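Local atomic coordinates of dihydrofolate reductase (Schistosoma mansoni, PDB entry 3VCO), a protein that catalyses the NADPH-dependent reduction of 7,8-dihydrofolate to 5,6,7,8-tetrahydrofolate, a step needed to make thymidylate, glycine and purines. Residues 64-69 / 123-128; 173-178 / 194-199. All blocks are in the same frame, centred on the assembly; numbering follows the deposited sequence. Where two conformers were deposited one is given.

Contact 1: 64-69 / 123-128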
ATOM      1  N   LYS A  64       2.588   8.046 -13.700  1.00 37.99           N
ATOM      2  CA  LYS A  64       3.033   6.994 -12.776  1.00 36.41           C
ATOM      3  C   LYS A  64       2.357   7.149 -11.443  1.00 34.47           C
ATOM      4  O   LYS A  64       2.270   8.250 -10.911  1.00 37.18           O
ATOM      5  CB  LYS A  64       4.535   7.091 -12.505  1.00 32.78           C
ATOM      6  CG  LYS A  64       5.427   7.389 -13.712  1.00 38.82           C
ATOM      7  CD  LYS A  64       5.880   6.104 -14.354  1.00 42.13           C
ATOM      8  CE  LYS A  64       6.236   6.345 -15.836  1.00 42.18           C
ATOM      9  NZ  LYS A  64       6.927   5.165 -16.336  1.00 44.83           N
ATOM     10  N   ASN A  65       1.930   6.041 -10.865  1.00 30.36           N
ATOM     11  CA  ASN A  65       1.445   6.102  -9.496  1.00 29.85           C
ATOM     12  C   ASN A  65       2.594   6.300  -8.505  1.00 31.89           C
ATOM     13  O   ASN A  65       3.735   6.030  -8.837  1.00 29.86           O
ATOM     14  CB  ASN A  65       0.633   4.852  -9.154  1.00 28.18           C
ATOM     15  CG  ASN A  65      -0.558   4.706 -10.035  1.00 37.30           C
ATOM     16  OD1 ASN A  65      -1.213   5.710 -10.356  1.00 34.65           O
ATOM     17  ND2 ASN A  65      -0.846   3.473 -10.468  1.00 35.08           N
ATOM     18  N   ALA A  66       2.291   6.833  -7.321  1.00 27.74           N
ATOM     19  CA  ALA A  66       3.264   6.930  -6.222  1.00 25.62           C
ATOM     20  C   ALA A  66       2.981   5.835  -5.195  1.00 23.82           C
ATOM     21  O   ALA A  66       1.816   5.515  -4.931  1.00 24.80           O
ATOM     22  CB  ALA A  66       3.210   8.320  -5.549  1.00 26.85           C
ATOM     23  N   VAL A  67       4.033   5.192  -4.691  1.00 23.88           N
ATOM     24  CA  VAL A  67       3.880   4.283  -3.557  1.00 22.35           C
ATOM     25  C   VAL A  67       4.664   4.901  -2.403  1.00 28.54           C
ATOM     26  O   VAL A  67       5.843   5.215  -2.545  1.00 29.28           O
ATOM     27  CB  VAL A  67       4.403   2.874  -3.820  1.00 24.39           C
ATOM     28  CG1 VAL A  67       3.459   2.146  -4.828  1.00 23.47           C
ATOM     29  CG2 VAL A  67       5.857   2.923  -4.386  1.00 27.20           C
ATOM     30  N   VAL A  68       3.951   5.135  -1.304  1.00 23.93           N
ATOM     31  CA  VAL A  68       4.493   5.820  -0.166  1.00 24.14           C
ATOM     32  C   VAL A  68       4.550   4.802   0.966  1.00 26.82           C
ATOM     33  O   VAL A  68       3.596   4.042   1.155  1.00 28.46           O
ATOM     34  CB  VAL A  68       3.616   7.044   0.211  1.00 24.97           C
ATOM     35  CG1 VAL A  68       4.273   7.820   1.364  1.00 28.46           C
ATOM     36  CG2 VAL A  68       3.375   7.982  -1.037  1.00 24.94           C
ATOM     37  N   MET A  69       5.669   4.762   1.692  1.00 28.74           N
ATOM     38  CA  MET A  69       5.856   3.729   2.702  1.00 26.62           C
ATOM     39  C   MET A  69       6.846   4.219   3.763  1.00 28.83           C
ATOM     40  O   MET A  69       7.630   5.116   3.484  1.00 25.20           O
ATOM     41  CB  MET A  69       6.423   2.468   2.035  1.00 24.61           C
ATOM     42  CG  MET A  69       7.875   2.663   1.591  1.00 24.24           C
ATOM     43  SD  MET A  69       8.470   1.412   0.453  1.00 32.51           S
ATOM     44  CE  MET A  69       8.177   2.373  -1.025  1.00 28.25           C
ATOM     45  N   SER A 123       3.077  16.814 -12.582  1.00 48.57           N
ATOM     46  CA  SER A 123       2.733  16.522 -13.973  1.00 45.44           C
ATOM     47  C   SER A 123       2.891  15.015 -14.246  1.00 43.74           C
ATOM     48  O   SER A 123       2.551  14.519 -15.304  1.00 45.03           O
ATOM     49  CB  SER A 123       3.644  17.316 -14.918  1.00 52.74           C
ATOM     50  OG  SER A 123       3.426  18.713 -14.852  1.00 52.20           O
ATOM     51  N   ILE A 124       3.433  14.287 -13.279  1.00 41.15           N
ATOM     52  CA  ILE A 124       3.718  12.869 -13.465  1.00 42.22           C
ATOM     53  C   ILE A 124       2.754  11.935 -12.720  1.00 37.17           C
ATOM     54  O   ILE A 124       2.349  10.890 -13.240  1.00 41.70           O
ATOM     55  CB  ILE A 124       5.129  12.550 -12.977  1.00 44.74           C
ATOM     56  CG1 ILE A 124       6.092  13.606 -13.507  1.00 59.48           C
ATOM     57  CG2 ILE A 124       5.535  11.129 -13.409  1.00 43.56           C
ATOM     58  CD1 ILE A 124       7.529  13.362 -13.148  1.00 62.19           C
ATOM     59  N   VAL A 125       2.399  12.310 -11.499  1.00 37.79           N
ATOM     60  CA  VAL A 125       1.668  11.423 -10.581  1.00 34.15           C
ATOM     61  C   VAL A 125       0.237  11.145 -11.055  1.00 37.83           C
ATOM     62  O   VAL A 125      -0.442  12.019 -11.592  1.00 33.76           O
ATOM     63  CB  VAL A 125       1.627  12.046  -9.159  1.00 41.35           C
ATOM     64  CG1 VAL A 125       0.911  13.382  -9.203  1.00 50.80           C
ATOM     65  CG2 VAL A 125       0.924  11.106  -8.144  1.00 40.21           C
ATOM     66  N   ASP A 126      -0.196   9.907 -10.918  1.00 31.75           N
ATOM     67  CA  ASP A 126      -1.575   9.584 -11.166  1.00 41.32           C
ATOM     68  C   ASP A 126      -2.176   9.334  -9.784  1.00 46.83           C
ATOM     69  O   ASP A 126      -2.614  10.287  -9.141  1.00 43.58           O
ATOM     70  CB  ASP A 126      -1.751   8.386 -12.109  1.00 46.04           C
ATOM     71  CG  ASP A 126      -3.222   8.157 -12.490  1.00 49.26           C
ATOM     72  OD1 ASP A 126      -4.106   8.875 -11.955  1.00 45.11           O
ATOM     73  OD2 ASP A 126      -3.493   7.276 -13.331  1.00 48.92           O
ATOM     74  N   GLU A 127      -2.157   8.094  -9.287  1.00 40.12           N
ATOM     75  CA  GLU A 127      -2.732   7.805  -7.970  0.74 36.94           C
ATOM     76  C   GLU A 127      -1.628   7.617  -6.903  1.00 34.72           C
ATOM     77  O   GLU A 127      -0.446   7.389  -7.231  1.00 33.10           O
ATOM     78  CB  GLU A 127      -3.681   6.582  -8.018  0.74 36.22           C
ATOM     79  CG  GLU A 127      -4.913   6.712  -9.024  0.74 44.56           C
ATOM     80  CD  GLU A 127      -6.256   6.968  -8.333  0.74 46.89           C
ATOM     81  OE1 GLU A 127      -6.323   6.770  -7.112  0.74 40.55           O
ATOM     82  OE2 GLU A 127      -7.254   7.376  -9.005  0.74 52.08           O
ATOM     83  N   VAL A 128      -2.020   7.726  -5.646  1.00 36.78           N
ATOM     84  CA  VAL A 128      -1.113   7.619  -4.520  1.00 39.67           C
ATOM     85  C   VAL A 128      -1.523   6.393  -3.708  1.00 32.33           C
ATOM     86  O   VAL A 128      -2.699   6.259  -3.337  1.00 25.01           O
ATOM     87  CB  VAL A 128      -1.196   8.885  -3.644  1.00 40.51           C
ATOM     88  CG1 VAL A 128      -0.326   8.758  -2.409  1.00 40.74           C
ATOM     89  CG2 VAL A 128      -0.768  10.104  -4.477  1.00 39.04           C
TER

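Contact 2: 173-178 / 194-199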
ATOM      1  N   LEU A 173     -17.761  -0.256   5.432  1.00 48.32           N
ATOM      2  CA  LEU A 173     -16.942  -0.245   4.220  1.00 47.28           C
ATOM      3  C   LEU A 173     -17.811  -0.601   3.017  1.00 46.79           C
ATOM      4  O   LEU A 173     -18.685  -1.471   3.088  1.00 49.27           O
ATOM      5  CB  LEU A 173     -15.778  -1.220   4.322  1.00 46.71           C
ATOM      6  CG  LEU A 173     -14.625  -0.913   5.289  1.00 49.47           C
ATOM      7  CD1 LEU A 173     -13.632  -2.060   5.299  1.00 45.98           C
ATOM      8  CD2 LEU A 173     -13.914   0.383   4.990  1.00 45.27           C
ATOM      9  N   LYS A 174     -17.593   0.091   1.913  1.00 39.15           N
ATOM     10  CA  LYS A 174     -18.386  -0.154   0.711  1.00 41.09           C
ATOM     11  C   LYS A 174     -17.516  -1.007  -0.198  1.00 35.47           C
ATOM     12  O   LYS A 174     -16.433  -0.600  -0.606  1.00 34.58           O
ATOM     13  CB  LYS A 174     -18.779   1.167   0.036  1.00 40.00           C
ATOM     14  CG  LYS A 174     -19.917   1.887   0.744  1.00 56.86           C
ATOM     15  CD  LYS A 174     -19.748   3.420   0.771  1.00 65.74           C
ATOM     16  CE  LYS A 174     -19.429   4.029  -0.598  1.00 67.05           C
ATOM     17  NZ  LYS A 174     -18.760   5.377  -0.480  1.00 66.21           N
ATOM     18  N   LYS A 175     -17.969  -2.221  -0.450  1.00 40.95           N
ATOM     19  CA  LYS A 175     -17.207  -3.172  -1.239  1.00 43.99           C
ATOM     20  C   LYS A 175     -17.259  -2.721  -2.691  1.00 38.10           C
ATOM     21  O   LYS A 175     -18.339  -2.377  -3.208  1.00 36.67           O
ATOM     22  CB  LYS A 175     -17.826  -4.568  -1.087  1.00 50.07           C
ATOM     23  CG  LYS A 175     -17.044  -5.675  -1.730  1.00 62.51           C
ATOM     24  CD  LYS A 175     -15.963  -6.196  -0.810  1.00 65.64           C
ATOM     25  CE  LYS A 175     -15.441  -7.543  -1.294  1.00 68.55           C
ATOM     26  NZ  LYS A 175     -15.653  -8.630  -0.295  1.00 65.72           N
ATOM     27  N   VAL A 176     -16.097  -2.705  -3.339  1.00 32.49           N
ATOM     28  CA  VAL A 176     -15.998  -2.243  -4.715  1.00 37.72           C
ATOM     29  C   VAL A 176     -15.808  -3.440  -5.630  1.00 39.59           C
ATOM     30  O   VAL A 176     -14.996  -4.317  -5.337  1.00 37.32           O
ATOM     31  CB  VAL A 176     -14.785  -1.294  -4.874  1.00 41.92           C
ATOM     32  CG1 VAL A 176     -14.628  -0.834  -6.319  1.00 44.26           C
ATOM     33  CG2 VAL A 176     -14.897  -0.094  -3.926  1.00 44.37           C
ATOM     34  N   ASP A 177     -16.525  -3.461  -6.754  1.00 42.01           N
ATOM     35  CA  ASP A 177     -16.310  -4.469  -7.787  1.00 47.94           C
ATOM     36  C   ASP A 177     -15.404  -3.971  -8.934  1.00 53.23           C
ATOM     37  O   ASP A 177     -15.760  -3.053  -9.689  1.00 46.74           O
ATOM     38  CB  ASP A 177     -17.658  -4.926  -8.348  1.00 55.07           C
ATOM     39  CG  ASP A 177     -17.515  -5.760  -9.598  1.00 67.16           C
ATOM     40  OD1 ASP A 177     -16.741  -6.745  -9.573  1.00 64.24           O
ATOM     41  OD2 ASP A 177     -18.181  -5.434 -10.607  1.00 76.10           O
ATOM     42  N   LEU A 178     -14.230  -4.579  -9.072  1.00 51.02           N
ATOM     43  CA  LEU A 178     -13.325  -4.210 -10.156  1.00 48.44           C
ATOM     44  C   LEU A 178     -13.022  -5.432 -10.994  1.00 49.89           C
ATOM     45  O   LEU A 178     -12.740  -6.485 -10.442  1.00 52.80           O
ATOM     46  CB  LEU A 178     -12.057  -3.593  -9.589  1.00 39.47           C
ATOM     47  CG  LEU A 178     -12.244  -2.198  -9.002  1.00 40.43           C
ATOM     48  CD1 LEU A 178     -11.324  -2.028  -7.820  1.00 39.38           C
ATOM     49  CD2 LEU A 178     -11.946  -1.133 -10.067  1.00 36.42           C
ATOM     50  N   LYS A 194      -7.842 -13.886  -0.106  1.00 30.54           N
ATOM     51  CA  LYS A 194      -8.716 -13.384  -1.143  1.00 39.77           C
ATOM     52  C   LYS A 194      -8.516 -11.893  -1.179  1.00 35.84           C
ATOM     53  O   LYS A 194      -8.017 -11.301  -0.205  1.00 37.53           O
ATOM     54  CB  LYS A 194     -10.163 -13.742  -0.860  1.00 48.82           C
ATOM     55  CG  LYS A 194     -10.822 -12.885   0.198  1.00 48.60           C
ATOM     56  CD  LYS A 194     -12.238 -13.343   0.500  1.00 47.96           C
ATOM     57  CE  LYS A 194     -13.228 -12.953  -0.582  1.00 47.56           C
ATOM     58  NZ  LYS A 194     -14.634 -13.099  -0.064  1.00 51.19           N
ATOM     59  N   PHE A 195      -8.884 -11.296  -2.297  1.00 26.67           N
ATOM     60  CA  PHE A 195      -8.626  -9.874  -2.546  1.00 24.91           C
ATOM     61  C   PHE A 195      -9.930  -9.108  -2.500  1.00 33.46           C
ATOM     62  O   PHE A 195     -10.893  -9.490  -3.128  1.00 27.95           O
ATOM     63  CB  PHE A 195      -7.965  -9.672  -3.916  1.00 26.12           C
ATOM     64  CG  PHE A 195      -6.670 -10.450  -4.084  1.00 37.59           C
ATOM     65  CD1 PHE A 195      -5.556 -10.158  -3.302  1.00 36.18           C
ATOM     66  CD2 PHE A 195      -6.570 -11.469  -5.011  1.00 46.71           C
ATOM     67  CE1 PHE A 195      -4.357 -10.881  -3.433  1.00 40.63           C
ATOM     68  CE2 PHE A 195      -5.389 -12.187  -5.144  1.00 47.04           C
ATOM     69  CZ  PHE A 195      -4.293 -11.903  -4.332  1.00 38.69           C
ATOM     70  N   CYS A 196      -9.944  -8.001  -1.777  1.00 30.22           N
ATOM     71  CA  CYS A 196     -11.163  -7.206  -1.622  1.00 27.45           C
ATOM     72  C   CYS A 196     -10.759  -5.736  -1.674  1.00 35.83           C
ATOM     73  O   CYS A 196      -9.661  -5.352  -1.258  1.00 34.39           O
ATOM     74  CB  CYS A 196     -11.839  -7.506  -0.284  1.00 34.14           C
ATOM     75  SG  CYS A 196     -12.670  -9.098  -0.184  1.00 39.46           S
ATOM     76  N   VAL A 197     -11.639  -4.919  -2.234  1.00 33.87           N
ATOM     77  CA  VAL A 197     -11.389  -3.500  -2.356  1.00 25.57           C
ATOM     78  C   VAL A 197     -12.551  -2.713  -1.725  1.00 25.27           C
ATOM     79  O   VAL A 197     -13.720  -3.002  -1.985  1.00 29.01           O
ATOM     80  CB  VAL A 197     -11.260  -3.122  -3.808  1.00 30.39           C
ATOM     81  CG1 VAL A 197     -10.952  -1.656  -3.930  1.00 26.31           C
ATOM     82  CG2 VAL A 197     -10.153  -3.990  -4.489  1.00 31.43           C
ATOM     83  N   TYR A 198     -12.212  -1.738  -0.888  1.00 27.69           N
ATOM     84  CA  TYR A 198     -13.216  -1.053  -0.102  1.00 29.22           C
ATOM     85  C   TYR A 198     -13.071   0.443  -0.215  1.00 27.94           C
ATOM     86  O   TYR A 198     -11.959   0.958  -0.168  1.00 33.88           O
ATOM     87  CB  TYR A 198     -13.071  -1.398   1.383  1.00 32.62           C
ATOM     88  CG  TYR A 198     -13.141  -2.892   1.737  1.00 32.45           C
ATOM     89  CD1 TYR A 198     -14.352  -3.577   1.749  1.00 35.26           C
ATOM     90  CD2 TYR A 198     -11.995  -3.586   2.056  1.00 29.46           C
ATOM     91  CE1 TYR A 198     -14.403  -4.934   2.072  1.00 40.18           C
ATOM     92  CE2 TYR A 198     -12.035  -4.938   2.394  1.00 32.24           C
ATOM     93  CZ  TYR A 198     -13.220  -5.601   2.387  1.00 35.31           C
ATOM     94  OH  TYR A 198     -13.223  -6.922   2.721  1.00 33.27           O
ATOM     95  N   ASP A 199     -14.207   1.123  -0.317  1.00 33.23           N
ATOM     96  CA  ASP A 199     -14.252   2.571  -0.167  1.00 34.75           C
ATOM     97  C   ASP A 199     -14.736   2.887   1.224  1.00 31.88           C
ATOM     98  O   ASP A 199     -15.747   2.367   1.659  1.00 33.10           O
ATOM     99  CB  ASP A 199     -15.177   3.193  -1.213  1.00 32.49           C
ATOM    100  CG  ASP A 199     -14.521   3.270  -2.556  1.00 34.67           C
ATOM    101  OD1 ASP A 199     -13.283   3.405  -2.602  1.00 38.33           O
ATOM    102  OD2 ASP A 199     -15.228   3.181  -3.564  1.00 39.17           O
TER
HETATM  103  O   HOH W   1     -13.800  -6.007  -4.008  1.00 39.29           O

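Contact 1: 64-69 / 123-128
Asn65 reaches the backbone of Glu127 because its CG lies anti to its own carbonyl carbon and beside its N (chi1 -61°), while the turn about chi2 brings OD1 to the neighbouring strand. There OD1 accepts the Glu127 N-H at 2.8 Å, the N-H lying somewhat out of the amide plane. Asp126 instead has CG anti to its backbone N (chi1 -173°), and its carboxylate runs alongside the Asn65 amide with the two planes 43° apart, so they are not stacked flat; Asp126 CB is 3.2 Å from Asn65 OD1. The backbones pair in parallel. Lys64 N bonds to Ile124 O at 2.9 Å, and Ala66 N to Glu127 O at 2.8 Å. Between the bridges Lys64-Val125 and Ala66-Val128 the register slips by one residue, a beta bulge, where Lys64 O takes the Asp126 N-H from above its carbonyl plane. Past it, the methyl CG2 of Val68 rests 4.0 Å from Val128 CG1, on the sheet face packed by Leu116 and Ala112 of helix 109-116. Asn65 ND2 donates to the carbonyls of Thr56 and Lys58, and Asp126 OD2 accepts from His60 N. The buried Asn65 amide thus stands in for a backbone carbonyl at the bulge, and its three hydrogen bonds fix its flip and tie two central strands of the reductase sheet to the end of helix 46-57 and the loop that follows.

Contact 2: 173-178 / 194-199
Lys174 and Asp199 form an antiparallel hydrogen-bonded pair: Lys174 N gives to Asp199 O at 2.9 Å, and Asp199 N returns to Lys174 O at 2.8 Å. Lys175 and Tyr198 follow as a non-hydrogen-bonded pair, and Val176 N reaches Val197 O at 2.8 Å. Segment 173-178 thus lays a short antiparallel strand beside strand 191-200 of the reductase sheet, where Val197 lies near Phe51, probably a substrate-site residue. Beyond Val176 the chain turns away; a water accepts from Val197 N, but its approach to Val176 O is too short to be trusted. Among the side chains, Leu173 crosses Tyr198 at about a right angle and sets CD1 over one face of the ring, 3.9 Å from its centroid, a CH-pi contact displaced toward CG. Lys175 leaves with CG anti to its N (chi1 -173°); a bend at chi2 carries CD obliquely to Tyr198 CE1 (3.5 Å), and a second at chi4 sets NZ 3.0 Å from Cys196 SG. Leu178 CD1 touches both methyls of Val197, and Val176 CG2 comes 3.3 Å from Asp199 OD2. Tyr198 OH bonds to His154 and Asp199 OD1 forms a salt bridge with Arg149, both of strand 148-156, while segment 173-178 gives main-chain bonds, aliphatic contacts and the Lys175 ammonium. With Lys194 NZ 4.6 Å from Lys175 NZ, the two amines probably lower each other's pKa somewhat.

How the contacts relate
Both contacts belong to the same mixed sheet, yet their centres lie 21 Å apart and their nearest atoms about 9 Å, so they do not touch. Contact 1 joins two parallel strands of the sheet's interior and is the more buried; residues 64-69 and 123-128 are linked through the helices and strands between them. Contact 2 is peripheral and antiparallel, a short strand added to the outer side of strand 191-200, and includes two exposed lysines. The buried amide at the bulge marks the first, whereas the CH-pi contact of Leu173 with Tyr198 and the lysine chains mark the second. Val68 lies near Leu136 and Val197 near Phe51, probable cofactor and substrate residues respectively.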